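Local coordinates for protein HAD-superfamily hydrolase, subfamily IA, variant 1 (PDB 3KZX) that probably hydrolyses 2-phosphoglycolate to glycolate and phosphate, as a phosphatase of the haloacid dehalogenase (HAD) superfamily, at residues T35-S40 with F102-G107; D106-L111 with K216-I221. One frame throughout, in Å; residues are numbered along the deposited sequence. Where two conformers were deposited one is given.

Interaction 1: T35-S40 with F102-G107; sequences TLIDTS and FMLNDG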
ATOM      1  N   THR A  35      -2.682   0.856  -1.588  1.00  7.34           N
ATOM      2  CA  THR A  35      -3.260   1.551  -0.443  1.00  7.26           C
ATOM      3  C   THR A  35      -2.903   3.025  -0.632  1.00  7.26           C
ATOM      4  O   THR A  35      -3.667   3.781  -1.267  1.00  7.03           O
ATOM      5  CB  THR A  35      -2.773   0.909   0.897  1.00  7.60           C
ATOM      6  OG1 THR A  35      -3.167  -0.480   0.893  1.00 10.18           O
ATOM      7  CG2 THR A  35      -3.399   1.632   2.130  1.00  7.79           C
ATOM      8  N   LEU A  36      -1.749   3.463  -0.139  1.00  7.10           N
ATOM      9  CA  LEU A  36      -1.363   4.851  -0.418  1.00  7.74           C
ATOM     10  C   LEU A  36      -1.225   5.156  -1.933  1.00  7.50           C
ATOM     11  O   LEU A  36      -1.617   6.228  -2.384  1.00  7.95           O
ATOM     12  CB  LEU A  36      -0.097   5.266   0.339  1.00  8.25           C
ATOM     13  CG  LEU A  36      -0.204   5.448   1.870  1.00  7.95           C
ATOM     14  CD1 LEU A  36       1.201   5.548   2.516  1.00  7.14           C
ATOM     15  CD2 LEU A  36      -1.111   6.678   2.235  1.00  7.95           C
ATOM     16  N   ILE A  37      -0.637   4.236  -2.680  1.00  8.76           N
ATOM     17  CA  ILE A  37      -0.260   4.424  -4.068  1.00  7.69           C
ATOM     18  C   ILE A  37      -1.198   3.681  -5.029  1.00  8.16           C
ATOM     19  O   ILE A  37      -1.534   2.516  -4.815  1.00  7.72           O
ATOM     20  CB  ILE A  37       1.184   3.924  -4.282  1.00  8.57           C
ATOM     21  CG1 ILE A  37       2.179   4.915  -3.664  1.00  8.02           C
ATOM     22  CG2 ILE A  37       1.487   3.615  -5.813  1.00  6.35           C
ATOM     23  CD1 ILE A  37       2.311   6.238  -4.448  1.00  8.92           C
ATOM     24  N   ASP A  38      -1.613   4.367  -6.082  1.00  7.93           N
ATOM     25  CA  ASP A  38      -2.436   3.805  -7.133  1.00  8.89           C
ATOM     26  C   ASP A  38      -1.486   3.252  -8.186  1.00  9.28           C
ATOM     27  O   ASP A  38      -0.770   4.030  -8.833  1.00  9.85           O
ATOM     28  CB  ASP A  38      -3.341   4.896  -7.716  1.00  7.78           C
ATOM     29  CG  ASP A  38      -4.266   4.369  -8.789  1.00 11.98           C
ATOM     30  OD1 ASP A  38      -4.006   3.259  -9.334  1.00 11.51           O
ATOM     31  OD2 ASP A  38      -5.220   5.099  -9.120  1.00 15.93           O
ATOM     32  N   THR A  39      -1.421   1.929  -8.335  1.00 10.96           N
ATOM     33  CA  THR A  39      -0.457   1.338  -9.290  1.00 11.47           C
ATOM     34  C   THR A  39      -1.020   1.257 -10.735  1.00 13.12           C
ATOM     35  O   THR A  39      -0.370   0.741 -11.626  1.00 14.12           O
ATOM     36  CB  THR A  39       0.065  -0.042  -8.862  1.00 11.60           C
ATOM     37  OG1 THR A  39      -1.017  -0.965  -8.765  1.00 10.69           O
ATOM     38  CG2 THR A  39       0.781   0.022  -7.495  1.00 10.77           C
ATOM     39  N   SER A  40      -2.213   1.769 -10.947  1.00 15.65           N
ATOM     40  CA  SER A  40      -2.854   1.733 -12.261  1.00 16.77           C
ATOM     41  C   SER A  40      -2.712   3.056 -13.029  1.00 18.87           C
ATOM     42  O   SER A  40      -3.144   3.146 -14.169  1.00 18.88           O
ATOM     43  CB  SER A  40      -4.335   1.403 -12.109  1.00 16.84           C
ATOM     44  OG  SER A  40      -5.063   2.584 -11.745  1.00 18.13           O
ATOM     45  N   PHE A 102       4.349   6.541  -9.966  1.00 13.70           N
ATOM     46  CA  PHE A 102       2.950   6.399  -9.544  1.00 12.31           C
ATOM     47  C   PHE A 102       2.492   7.598  -8.758  1.00 11.27           C
ATOM     48  O   PHE A 102       3.275   8.269  -8.059  1.00 11.18           O
ATOM     49  CB  PHE A 102       2.744   5.167  -8.650  1.00 12.35           C
ATOM     50  CG  PHE A 102       3.000   3.862  -9.312  1.00 10.78           C
ATOM     51  CD1 PHE A 102       2.442   3.562 -10.551  1.00 11.09           C
ATOM     52  CD2 PHE A 102       3.746   2.889  -8.666  1.00 11.46           C
ATOM     53  CE1 PHE A 102       2.680   2.343 -11.138  1.00 12.76           C
ATOM     54  CE2 PHE A 102       3.978   1.661  -9.253  1.00 12.49           C
ATOM     55  CZ  PHE A 102       3.428   1.388 -10.497  1.00 12.94           C
ATOM     56  N   MET A 103       1.187   7.813  -8.810  1.00 10.93           N
ATOM     57  CA  MET A 103       0.575   8.855  -8.036  0.50 10.58           C
ATOM     58  C   MET A 103      -0.070   8.218  -6.817  1.00  9.52           C
ATOM     59  O   MET A 103      -0.395   7.049  -6.833  1.00  8.26           O
ATOM     60  CB  MET A 103      -0.415   9.585  -8.905  0.50 11.40           C
ATOM     61  CG  MET A 103       0.251  10.148 -10.158  0.50 13.78           C
ATOM     62  SD  MET A 103       1.560  11.334  -9.751  0.50 19.62           S
ATOM     63  CE  MET A 103       3.072  10.389  -9.854  0.50 18.46           C
ATOM     64  N   LEU A 104      -0.198   8.995  -5.759  1.00  7.86           N
ATOM     65  CA  LEU A 104      -0.956   8.604  -4.603  1.00  7.98           C
ATOM     66  C   LEU A 104      -2.454   8.518  -4.927  1.00  7.20           C
ATOM     67  O   LEU A 104      -2.967   9.192  -5.842  1.00  6.72           O
ATOM     68  CB  LEU A 104      -0.724   9.629  -3.482  1.00  8.73           C
ATOM     69  CG  LEU A 104       0.657   9.739  -2.829  1.00  9.64           C
ATOM     70  CD1 LEU A 104       0.756  11.020  -1.932  1.00 11.24           C
ATOM     71  CD2 LEU A 104       0.951   8.529  -1.989  1.00 12.68           C
ATOM     72  N   ASN A 105      -3.153   7.654  -4.214  1.00  6.66           N
ATOM     73  CA  ASN A 105      -4.581   7.610  -4.308  1.00  7.09           C
ATOM     74  C   ASN A 105      -5.187   8.891  -3.763  1.00  7.31           C
ATOM     75  O   ASN A 105      -4.607   9.551  -2.918  1.00  6.13           O
ATOM     76  CB  ASN A 105      -5.145   6.397  -3.551  1.00  7.15           C
ATOM     77  CG  ASN A 105      -5.219   5.173  -4.430  1.00  8.29           C
ATOM     78  OD1 ASN A 105      -5.758   5.253  -5.520  1.00  7.93           O
ATOM     79  ND2 ASN A 105      -4.686   4.041  -3.966  1.00  5.12           N
ATOM     80  N   ASP A 106      -6.391   9.188  -4.229  1.00  8.38           N
ATOM     81  CA  ASP A 106      -7.116  10.400  -3.809  1.00  8.40           C
ATOM     82  C   ASP A 106      -7.260  10.476  -2.296  1.00  8.74           C
ATOM     83  O   ASP A 106      -7.639   9.506  -1.657  1.00  8.70           O
ATOM     84  CB  ASP A 106      -8.521  10.407  -4.400  1.00  8.41           C
ATOM     85  CG  ASP A 106      -8.545  10.547  -5.929  1.00 12.30           C
ATOM     86  OD1 ASP A 106      -7.524  10.854  -6.559  1.00 12.39           O
ATOM     87  OD2 ASP A 106      -9.616  10.297  -6.501  1.00 13.85           O
ATOM     88  N   GLY A 107      -7.014  11.658  -1.737  1.00  7.98           N
ATOM     89  CA  GLY A 107      -7.194  11.872  -0.311  1.00  7.74           C
ATOM     90  C   GLY A 107      -6.040  11.450   0.580  1.00  7.34           C
ATOM     91  O   GLY A 107      -6.043  11.805   1.741  1.00  6.49           O
TER
HETATM   92  O   HOH W   1      -0.648   6.473  -9.970  1.00 31.25           O

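Interaction 2: D106-L111 with K216-I221; sequences DGAIEL and KNFYDI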
ATOM      1  N   ASP A 106      -6.391   9.188  -4.229  1.00  8.38           N
ATOM      2  CA  ASP A 106      -7.116  10.400  -3.809  1.00  8.40           C
ATOM      3  C   ASP A 106      -7.260  10.476  -2.296  1.00  8.74           C
ATOM      4  O   ASP A 106      -7.639   9.506  -1.657  1.00  8.70           O
ATOM      5  CB  ASP A 106      -8.521  10.407  -4.400  1.00  8.41           C
ATOM      6  CG  ASP A 106      -8.545  10.547  -5.929  1.00 12.30           C
ATOM      7  OD1 ASP A 106      -7.524  10.854  -6.559  1.00 12.39           O
ATOM      8  OD2 ASP A 106      -9.616  10.297  -6.501  1.00 13.85           O
ATOM      9  N   GLY A 107      -7.014  11.658  -1.737  1.00  7.98           N
ATOM     10  CA  GLY A 107      -7.194  11.872  -0.311  1.00  7.74           C
ATOM     11  C   GLY A 107      -6.040  11.450   0.580  1.00  7.34           C
ATOM     12  O   GLY A 107      -6.043  11.805   1.741  1.00  6.49           O
ATOM     13  N   ALA A 108      -5.029  10.762   0.027  1.00  8.36           N
ATOM     14  CA  ALA A 108      -3.931  10.199   0.827  1.00  8.73           C
ATOM     15  C   ALA A 108      -3.137  11.285   1.530  1.00  9.43           C
ATOM     16  O   ALA A 108      -2.959  11.219   2.766  1.00  7.96           O
ATOM     17  CB  ALA A 108      -2.977   9.338  -0.063  1.00  9.03           C
ATOM     18  N   ILE A 109      -2.658  12.293   0.774  1.00  9.39           N
ATOM     19  CA  ILE A 109      -1.896  13.378   1.401  1.00  9.30           C
ATOM     20  C   ILE A 109      -2.705  14.120   2.463  1.00  8.30           C
ATOM     21  O   ILE A 109      -2.181  14.449   3.527  1.00  7.26           O
ATOM     22  CB  ILE A 109      -1.379  14.427   0.381  1.00 10.27           C
ATOM     23  CG1 ILE A 109      -0.091  13.936  -0.257  1.00 14.01           C
ATOM     24  CG2 ILE A 109      -1.038  15.772   1.114  1.00 11.36           C
ATOM     25  CD1 ILE A 109       1.142  14.545   0.400  1.00 17.85           C
ATOM     26  N   GLU A 110      -3.981  14.409   2.181  1.00  7.16           N
ATOM     27  CA  GLU A 110      -4.831  15.066   3.188  1.00  7.45           C
ATOM     28  C   GLU A 110      -4.916  14.280   4.488  1.00  7.03           C
ATOM     29  O   GLU A 110      -4.862  14.867   5.580  1.00  6.45           O
ATOM     30  CB  GLU A 110      -6.219  15.349   2.649  1.00  8.00           C
ATOM     31  CG  GLU A 110      -6.191  16.459   1.639  1.00 12.64           C
ATOM     32  CD  GLU A 110      -7.301  16.404   0.642  1.00 18.32           C
ATOM     33  OE1 GLU A 110      -7.066  15.903  -0.481  1.00 18.68           O
ATOM     34  OE2 GLU A 110      -8.388  16.908   0.983  1.00 23.80           O
ATOM     35  N   LEU A 111      -5.016  12.949   4.373  1.00  6.16           N
ATOM     36  CA  LEU A 111      -5.035  12.095   5.555  1.00  5.55           C
ATOM     37  C   LEU A 111      -3.705  12.062   6.305  1.00  5.39           C
ATOM     38  O   LEU A 111      -3.652  12.221   7.551  1.00  5.18           O
ATOM     39  CB  LEU A 111      -5.491  10.671   5.160  1.00  5.60           C
ATOM     40  CG  LEU A 111      -5.364   9.647   6.257  1.00  4.67           C
ATOM     41  CD1 LEU A 111      -6.241  10.057   7.442  1.00  6.94           C
ATOM     42  CD2 LEU A 111      -5.733   8.219   5.717  1.00  4.69           C
ATOM     43  N   LYS A 216     -13.647   2.758   1.203  1.00  8.87           N
ATOM     44  CA  LYS A 216     -13.342   2.744  -0.219  1.00  9.79           C
ATOM     45  C   LYS A 216     -12.369   3.880  -0.623  1.00  9.49           C
ATOM     46  O   LYS A 216     -11.722   3.828  -1.665  1.00 10.03           O
ATOM     47  CB  LYS A 216     -14.631   2.815  -1.025  1.00 10.40           C
ATOM     48  CG  LYS A 216     -15.472   1.563  -0.893  1.00 12.86           C
ATOM     49  CD  LYS A 216     -16.730   1.648  -1.723  1.00 15.62           C
ATOM     50  CE  LYS A 216     -17.477   0.300  -1.713  1.00 20.53           C
ATOM     51  NZ  LYS A 216     -18.915   0.496  -2.141  1.00 22.07           N
ATOM     52  N   ASN A 217     -12.221   4.877   0.233  1.00  7.85           N
ATOM     53  CA  ASN A 217     -11.349   5.999  -0.089  1.00  7.64           C
ATOM     54  C   ASN A 217     -10.811   6.667   1.155  1.00  7.53           C
ATOM     55  O   ASN A 217     -11.340   6.474   2.246  1.00  6.90           O
ATOM     56  CB  ASN A 217     -12.098   6.985  -0.968  1.00  8.14           C
ATOM     57  CG  ASN A 217     -13.263   7.597  -0.247  1.00 10.55           C
ATOM     58  OD1 ASN A 217     -13.066   8.312   0.711  1.00 10.78           O
ATOM     59  ND2 ASN A 217     -14.480   7.278  -0.673  1.00 10.45           N
ATOM     60  N   PHE A 218      -9.765   7.467   0.978  1.00  6.87           N
ATOM     61  CA  PHE A 218      -9.089   8.088   2.104  1.00  7.66           C
ATOM     62  C   PHE A 218      -9.836   9.275   2.688  1.00  8.10           C
ATOM     63  O   PHE A 218      -9.565   9.671   3.817  1.00  8.25           O
ATOM     64  CB  PHE A 218      -7.686   8.512   1.691  1.00  8.30           C
ATOM     65  CG  PHE A 218      -6.730   7.385   1.615  1.00  8.53           C
ATOM     66  CD1 PHE A 218      -6.494   6.578   2.726  1.00  4.79           C
ATOM     67  CD2 PHE A 218      -6.046   7.123   0.452  1.00  8.46           C
ATOM     68  CE1 PHE A 218      -5.594   5.521   2.646  1.00  6.15           C
ATOM     69  CE2 PHE A 218      -5.185   6.077   0.380  1.00  8.92           C
ATOM     70  CZ  PHE A 218      -4.950   5.273   1.474  1.00  7.56           C
ATOM     71  N   TYR A 219     -10.784   9.847   1.950  1.00  9.22           N
ATOM     72  CA  TYR A 219     -11.586  10.959   2.504  1.00  9.53           C
ATOM     73  C   TYR A 219     -12.487  10.437   3.652  1.00  8.87           C
ATOM     74  O   TYR A 219     -12.569  11.032   4.724  1.00  8.28           O
ATOM     75  CB  TYR A 219     -12.437  11.655   1.413  1.00 10.71           C
ATOM     76  CG  TYR A 219     -11.720  12.104   0.145  1.00 13.52           C
ATOM     77  CD1 TYR A 219     -10.858  13.204   0.143  1.00 19.86           C
ATOM     78  CD2 TYR A 219     -11.948  11.453  -1.069  1.00 18.51           C
ATOM     79  CE1 TYR A 219     -10.219  13.628  -1.042  1.00 19.87           C
ATOM     80  CE2 TYR A 219     -11.331  11.867  -2.243  1.00 20.86           C
ATOM     81  CZ  TYR A 219     -10.464  12.951  -2.224  1.00 20.28           C
ATOM     82  OH  TYR A 219      -9.855  13.347  -3.407  1.00 23.56           O
ATOM     83  N   ASP A 220     -13.118   9.287   3.438  1.00  8.06           N
ATOM     84  CA  ASP A 220     -13.956   8.664   4.452  1.00  7.82           C
ATOM     85  C   ASP A 220     -13.144   8.196   5.655  1.00  7.26           C
ATOM     86  O   ASP A 220     -13.599   8.349   6.792  1.00  6.64           O
ATOM     87  CB  ASP A 220     -14.774   7.494   3.874  1.00  7.08           C
ATOM     88  CG  ASP A 220     -15.811   7.952   2.824  1.00  7.49           C
ATOM     89  OD1 ASP A 220     -16.310   9.096   2.896  1.00  8.51           O
ATOM     90  OD2 ASP A 220     -16.150   7.160   1.934  1.00 10.60           O
ATOM     91  N   ILE A 221     -11.923   7.710   5.414  1.00  6.47           N
ATOM     92  CA  ILE A 221     -11.074   7.273   6.517  1.00  6.37           C
ATOM     93  C   ILE A 221     -10.660   8.482   7.337  1.00  5.69           C
ATOM     94  O   ILE A 221     -10.696   8.438   8.572  1.00  6.23           O
ATOM     95  CB  ILE A 221      -9.827   6.545   6.046  1.00  5.37           C
ATOM     96  CG1 ILE A 221     -10.211   5.203   5.395  1.00  6.59           C
ATOM     97  CG2 ILE A 221      -8.824   6.368   7.223  1.00  5.26           C
ATOM     98  CD1 ILE A 221      -9.043   4.457   4.679  1.00  6.52           C
TER
HETATM   99  O   HOH W   2      -8.726   7.111  -1.811  1.00  7.80           O
HETATM  100  O   HOH W   3      -8.289  12.267   3.215  1.00 15.48           O
HETATM  101  O   HOH W   4      -8.025  15.214  -2.770  1.00 30.26           O

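Interaction 1: T35-S40 with F102-G107
Ile37 and Leu104 face each other as an antiparallel non-hydrogen-bonded pair, their CA atoms 4.3 Å apart, where the chain leaves helix 32-36 and meets the short strand 103-104. Two backbone bonds flank the pair: Asp38 N donates to Met103 O (3.0 Å) and Asn105 N to Leu36 O (2.8 Å). Water 1 bridges the other side of the Asp38-Met103 pair, accepting from Met103 N and probably donating to Asp38 O.

Asn105 adds a side-chain grip. Its ND2 donates to Thr35 O at 2.9 Å, nearly straight (N-H...O 170°); the oxygen lies close to the plane of the amide, whereas ND2 sits above the carbonyl plane of Thr35. The carbonyls of Thr35 and Leu36 are thus taken by side chain and backbone of one asparagine, while its OD1 rests against Asp38 CB. The Asp38 side chain, with CG anti to the backbone N (chi1 -178°), turns back to its own segment: OD1 accepts from Ser40 N, closing an Asx turn, and from Ser40 OG through its syn lone pair.

The apolar part is carried by Ile37. CG2 presses on Phe102 CB (3.5 Å), and CD1, on the other branch, meets Leu104 CD2 (3.6 Å). Thr39 CA lies over one face of the Phe102 ring, offset toward its rim, in a CH-pi contact 3.9 Å from the centroid, and Thr39 CG2 lies 4.0 Å from Phe102 CE2. Thr39 OG1 bonds Asn34 in the preceding helical turn, and Tyr89 and Leu93 of helix 82-95 pack on Phe102.

A single helical turn followed by a two-stranded hairpin, directly after strand 27-30, matches the squiggle and flap of HAD phosphatases; the helices inserted between strands 37-38 and 103-104 are consistent with a C1 cap.

Interaction 2: D106-L111 with K216-I221
Phe218 and Tyr219 at the start of helix 218-229 straddle the start of helix 108-117, two helices packed side by side on one face of the parallel sheet of the Rossmann-like HAD core. From Phe218, CB sits 3.5 Å from both Asp106 O and Gly107 C, close against the backbone that leads into the neighbouring helix. CG lies near Asp106 O and Ala108 CA, both at 4.0 Å. Farther out the ring divides its contacts. CD1 meets Leu111 CD2 at 3.5 Å, the two side chains crossing at about a right angle, and CD2 lies against Ala108, 3.8 Å from its CB, with Asp106 O at the ring edge and in plane. CE1 is brushed by the same Leu111 methyl; at the far end CE2 meets Ala108 CB and, beyond the segments, Thr35 O and Asn105 CB, while CZ lies near Thr35 O. The ring also stacks on Tyr203, and Phe30 of strand 27-30 touches both Phe218 and Leu111.

Leu111 CG, anti to the backbone N (chi1 172°), carries CD2 to both Phe218 CD1 and Ile221 CG2. On the solvent side Tyr219 lays its ring over Gly107, whose CA is 4.0 Å from the centroid in a CH-pi contact; Asp106 O also lies over that face. Asn217 caps helix 218-229, its OD1 accepting from Asp220 N.

Polar links between the segments run through water. Water 2 donates to Asp106 O and accepts from Phe218 N, and water 4, in the plane of the Tyr219 ring, lies 2.7 Å from Tyr219 OH and donates to Glu110 OE1 at 2.6 Å.

From strand 27-30 the chain passes through helix 32-36 into 35-40, then makes a long helical excursion before 102-107 returns beside it; interaction 1 closes that loop at its base. Interaction 2 begins where interaction 1 ends, at Asp106 and Gly107, and closes a second loop that takes in most of the parallel sheet and returns with 216-221. The loops follow one another, overlapping at these two residues, and neither nest nor cross. Leu104 packs on Ile109 and Leu36 on Ala108, which joins the hairpin and the turn before it to helix 108-117, with Phe218 bringing in helix 218-229.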